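PDB 3K96: glycerol-3-phosphate dehydrogenase [NAD(P)+] from Coxiella burnetii, which probably catalyses the NAD(P)H-dependent reduction of dihydroxyacetone phosphate to sn-glycerol 3-phosphate, the precursor for phospholipid synthesis. Local coordinates for residues Gln343-Gln346 with Glu347-Arg351; Glu290-Asp293 with Lys294-Gln298. All coordinates share one frame; numbering follows the deposited sequence.

Interaction 1: residues Gln343-Gln346 with Glu347-Arg351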
loop_
_atom_site.group_PDB
_atom_site.type_symbol
_atom_site.label_atom_id
_atom_site.label_comp_id
_atom_site.label_asym_id
_atom_site.label_seq_id
_atom_site.Cartn_x
_atom_site.Cartn_y
_atom_site.Cartn_z
ATOM N N GLN A 343 8.021 -11.196 -19.874
ATOM C CA GLN A 343 9.008 -12.096 -19.317
ATOM C C GLN A 343 9.599 -11.499 -18.038
ATOM O O GLN A 343 9.794 -12.206 -17.056
ATOM C CB GLN A 343 10.123 -12.368 -20.323
ATOM C CG GLN A 343 11.307 -13.107 -19.715
ATOM C CD GLN A 343 12.523 -13.094 -20.617
ATOM O OE1 GLN A 343 12.421 -12.816 -21.809
ATOM N NE2 GLN A 343 13.682 -13.378 -20.045
ATOM N N ALA A 344 9.870 -10.195 -18.046
ATOM C CA ALA A 344 10.476 -9.537 -16.883
ATOM C C ALA A 344 9.615 -9.636 -15.609
ATOM O O ALA A 344 10.118 -9.927 -14.517
ATOM C CB ALA A 344 10.800 -8.054 -17.195
ATOM N N VAL A 345 8.327 -9.378 -15.746
ATOM C CA VAL A 345 7.456 -9.404 -14.582
ATOM C C VAL A 345 7.230 -10.832 -14.140
ATOM O O VAL A 345 7.083 -11.095 -12.938
ATOM C CB VAL A 345 6.141 -8.667 -14.812
ATOM C CG1 VAL A 345 5.236 -8.802 -13.586
ATOM C CG2 VAL A 345 6.412 -7.156 -15.124
ATOM N N GLN A 346 7.186 -11.768 -15.087
ATOM C CA GLN A 346 6.987 -13.173 -14.714
ATOM C C GLN A 346 8.226 -13.742 -14.010
ATOM O O GLN A 346 8.112 -14.669 -13.203
ATOM C CB GLN A 346 6.535 -14.024 -15.905
ATOM C CG GLN A 346 5.091 -13.723 -16.323
ATOM C CD GLN A 346 4.583 -14.617 -17.434
ATOM O OE1 GLN A 346 3.421 -14.535 -17.816
ATOM N NE2 GLN A 346 5.447 -15.479 -17.953
ATOM N N GLU A 347 9.411 -13.215 -14.326
ATOM C CA GLU A 347 10.624 -13.620 -13.598
ATOM C C GLU A 347 10.546 -13.062 -12.171
ATOM O O GLU A 347 10.944 -13.728 -11.233
ATOM C CB GLU A 347 11.913 -13.141 -14.288
ATOM C CG GLU A 347 12.245 -13.893 -15.581
ATOM C CD GLU A 347 13.423 -13.284 -16.362
ATOM O OE1 GLU A 347 14.077 -12.335 -15.871
ATOM O OE2 GLU A 347 13.687 -13.754 -17.489
ATOM N N LEU A 348 10.032 -11.848 -12.010
ATOM C CA LEU A 348 9.908 -11.249 -10.669
ATOM C C LEU A 348 8.888 -11.972 -9.794
ATOM O O LEU A 348 9.144 -12.220 -8.611
ATOM C CB LEU A 348 9.505 -9.778 -10.748
ATOM C CG LEU A 348 10.571 -8.799 -11.227
ATOM C CD1 LEU A 348 9.980 -7.400 -11.322
ATOM C CD2 LEU A 348 11.762 -8.850 -10.272
ATOM N N LEU A 349 7.728 -12.286 -10.368
ATOM C CA LEU A 349 6.661 -12.953 -9.620
ATOM C C LEU A 349 6.970 -14.422 -9.335
ATOM O O LEU A 349 6.645 -14.911 -8.261
ATOM C CB LEU A 349 5.300 -12.823 -10.329
ATOM C CG LEU A 349 4.655 -11.430 -10.341
ATOM C CD1 LEU A 349 3.451 -11.364 -11.262
ATOM C CD2 LEU A 349 4.270 -10.992 -8.933
ATOM N N GLU A 350 7.608 -15.109 -10.270
ATOM C CA GLU A 350 7.907 -16.522 -10.080
ATOM C C GLU A 350 9.226 -16.718 -9.332
ATOM O O GLU A 350 10.212 -17.225 -9.853
ATOM C CB GLU A 350 7.845 -17.232 -11.422
ATOM C CG GLU A 350 6.435 -17.107 -12.016
ATOM C CD GLU A 350 6.290 -17.693 -13.406
ATOM O OE1 GLU A 350 7.218 -18.398 -13.873
ATOM O OE2 GLU A 350 5.233 -17.438 -14.030
ATOM N N ARG A 351 9.159 -16.320 -8.066
ATOM C CA ARG A 351 10.244 -16.285 -7.090
ATOM C C ARG A 351 10.329 -17.570 -6.262
ATOM O O ARG A 351 9.332 -18.294 -6.105
ATOM C CB ARG A 351 9.890 -15.160 -6.127
ATOM C CG ARG A 351 10.915 -14.680 -5.134
ATOM C CD ARG A 351 10.137 -14.081 -3.957
ATOM N NE ARG A 351 8.929 -13.370 -4.409
ATOM C CZ ARG A 351 7.858 -13.123 -3.642
ATOM N NH1 ARG A 351 7.822 -13.538 -2.373
ATOM N NH2 ARG A 351 6.798 -12.479 -4.153
#
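The amide of Q343 and the carboxylate of E347, one helical turn apart, meet edge on from the amide's side: Q343 NE2 gives an N-H to E347 OE2 at 2.6 Å, nearly straight and almost within the amide plane. The carboxylate is turned 63° against that amide, and its oxygen is approached on the syn side, though well out of its plane. Q343 reaches forward because CG stands anti to the backbone N (chi1 170°), while E347 CG lies beside its own N (chi1 -72°), which directs the chain toward the preceding turn. The other carboxylate oxygen, E347 OE1, takes a salt bridge from R333 and a hydrogen bond from Q330, so both oxygens are engaged and the group's rotation is fixed. Further round, V345 and L349 lie side by side, CG1 of V345 to CD1 of L349 at 3.9 Å. The last turn closes with the hydrogen bond from E350 N to Q346 O (3.0 Å); E350 then leaves helical angles and centres an inverse gamma turn. In the conformer given, Q346 OE1 accepts from R197 of the second subunit, and R351 makes a cation-pi contact with Y201 there. Helix 341-349 packs A344 and L348 on helix 326-336 and L349 on A235 and L239 of helix 233-253, and its end reaches the second subunit, where L349 meets P173.

Interaction 2: residues Glu290-Asp293 with Lys294-Gln298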
loop_
_atom_site.group_PDB
_atom_site.type_symbol
_atom_site.label_atom_id
_atom_site.label_comp_id
_atom_site.label_asym_id
_atom_site.label_seq_id
_atom_site.Cartn_x
_atom_site.Cartn_y
_atom_site.Cartn_z
ATOM N N GLU A 290 1.902 -2.382 -22.075
ATOM C CA GLU A 290 1.005 -2.550 -23.201
ATOM C C GLU A 290 1.763 -2.820 -24.487
ATOM O O GLU A 290 1.147 -3.162 -25.506
ATOM C CB GLU A 290 0.080 -1.330 -23.333
ATOM C CG GLU A 290 -0.877 -1.247 -22.157
ATOM C CD GLU A 290 -1.666 0.050 -22.030
ATOM O OE1 GLU A 290 -2.469 0.130 -21.067
ATOM O OE2 GLU A 290 -1.494 0.971 -22.851
ATOM N N GLY A 291 3.091 -2.674 -24.447
ATOM C CA GLY A 291 3.937 -2.915 -25.628
ATOM C C GLY A 291 4.569 -1.683 -26.273
ATOM O O GLY A 291 5.277 -1.800 -27.260
ATOM N N VAL A 292 4.310 -0.497 -25.727
ATOM C CA VAL A 292 4.857 0.748 -26.281
ATOM C C VAL A 292 6.336 0.829 -25.991
ATOM O O VAL A 292 6.786 0.425 -24.924
ATOM C CB VAL A 292 4.166 1.985 -25.653
ATOM C CG1 VAL A 292 4.645 3.288 -26.312
ATOM C CG2 VAL A 292 2.637 1.882 -25.772
ATOM N N ASP A 293 7.112 1.334 -26.946
ATOM C CA ASP A 293 8.539 1.507 -26.754
ATOM C C ASP A 293 8.784 2.710 -25.842
ATOM O O ASP A 293 8.040 3.684 -25.876
ATOM C CB ASP A 293 9.252 1.670 -28.102
ATOM C CG ASP A 293 10.692 2.083 -27.948
ATOM O OD1 ASP A 293 11.564 1.182 -27.945
ATOM O OD2 ASP A 293 10.948 3.290 -27.760
ATOM N N LYS A 294 9.832 2.641 -25.034
ATOM C CA LYS A 294 10.099 3.687 -24.056
ATOM C C LYS A 294 10.172 5.104 -24.637
ATOM O O LYS A 294 9.770 6.052 -23.985
ATOM C CB LYS A 294 11.355 3.369 -23.229
ATOM C CG LYS A 294 12.689 3.366 -23.999
ATOM C CD LYS A 294 13.874 3.221 -23.021
ATOM C CE LYS A 294 15.227 3.062 -23.733
ATOM N NZ LYS A 294 15.190 1.848 -24.604
ATOM N N LYS A 295 10.667 5.236 -25.862
ATOM C CA LYS A 295 10.797 6.535 -26.491
ATOM C C LYS A 295 9.436 7.141 -26.801
ATOM O O LYS A 295 9.153 8.300 -26.447
ATOM C CB LYS A 295 11.589 6.406 -27.788
ATOM C CG LYS A 295 11.795 7.733 -28.528
ATOM C CD LYS A 295 12.632 7.504 -29.805
ATOM C CE LYS A 295 12.962 8.810 -30.525
ATOM N NZ LYS A 295 13.736 8.539 -31.801
ATOM N N GLU A 296 8.596 6.364 -27.481
ATOM C CA GLU A 296 7.283 6.843 -27.835
ATOM C C GLU A 296 6.459 7.099 -26.576
ATOM O O GLU A 296 5.716 8.081 -26.528
ATOM C CB GLU A 296 6.546 5.887 -28.775
ATOM C CG GLU A 296 5.183 6.439 -29.177
ATOM C CD GLU A 296 4.479 5.645 -30.269
ATOM O OE1 GLU A 296 4.900 4.491 -30.559
ATOM O OE2 GLU A 296 3.478 6.193 -30.808
ATOM N N ALA A 297 6.626 6.256 -25.552
ATOM C CA ALA A 297 5.853 6.420 -24.310
ATOM C C ALA A 297 6.154 7.748 -23.635
ATOM O O ALA A 297 5.249 8.405 -23.107
ATOM C CB ALA A 297 6.084 5.275 -23.346
ATOM N N GLN A 298 7.423 8.128 -23.618
ATOM C CA GLN A 298 7.784 9.396 -23.008
ATOM C C GLN A 298 7.360 10.568 -23.890
ATOM O O GLN A 298 6.975 11.603 -23.373
ATOM C CB GLN A 298 9.280 9.457 -22.739
ATOM C CG GLN A 298 9.724 8.569 -21.595
ATOM C CD GLN A 298 11.227 8.498 -21.524
ATOM O OE1 GLN A 298 11.851 9.326 -20.862
ATOM N NE2 GLN A 298 11.829 7.580 -22.292
HETATM O O HOH W 1 6.110 2.293 -29.634
HETATM O O HOH W 2 14.095 0.585 -27.203
HETATM O O HOH W 3 11.212 0.347 -24.679
HETATM O O HOH W 4 14.052 3.308 -27.092
#
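V292 leads into the contact, its CG1 lying 3.8 Å from A297 CB and close over the backbone N of the same alanine. With chi1 near -175°, V292 turns CG1 away from its own N and toward the first turn of the new helix; E296 CB is a more distant neighbour. Next comes D293, which grips that turn through both backbone and side chain. Its OD2 accepts from K295 N at 2.7 Å, the N-H coming from above the carboxylate plane, and its backbone O takes A297 N at 3.0 Å. Water 1 bridges D293 N to E296 OE1, while water 4 joins D293 OD2 to K294 NZ; the lysine ammonium is also bound to the backbone O of L335. Water 3 accepts from K294 N, so an amide at the helix start finds its partner in solvent. Within the turn, K294 O receives both N and NE2 of Q298 from opposite faces of its plane, the NE2 bond being 3.1 Å. A297 and K294 pack on F284 of helix 280-290. Together these features make a tight link between two helices: a Schellman C-cap at G291, where at positive phi (109°) a CB would collide with the preceding carbonyl O, which suits glycine; a short linker; and D293 as aspartate N-cap of helix 294-301.

Overall arrangement
Both contacts belong to the largely helical C-terminal part of the chain and lie on the same side of its centre, with their own centres about 20 Å apart and their nearest atoms about 10 Å apart, so they do not touch. Interaction 2 comes first, at the turn from helix 280-290 into helix 294-301; interaction 1 follows after helices 307-320 and 326-336, where helix 341-349 ends. Helix 326-336 packs against interaction 1 and also supplies a backbone carbonyl near its end to interaction 2. The A297 side chain of interaction 2 is about 10 Å from that of R280, a predicted substrate-binding residue, whereas interaction 1 lies at the subunit contact, away from the annotated sites.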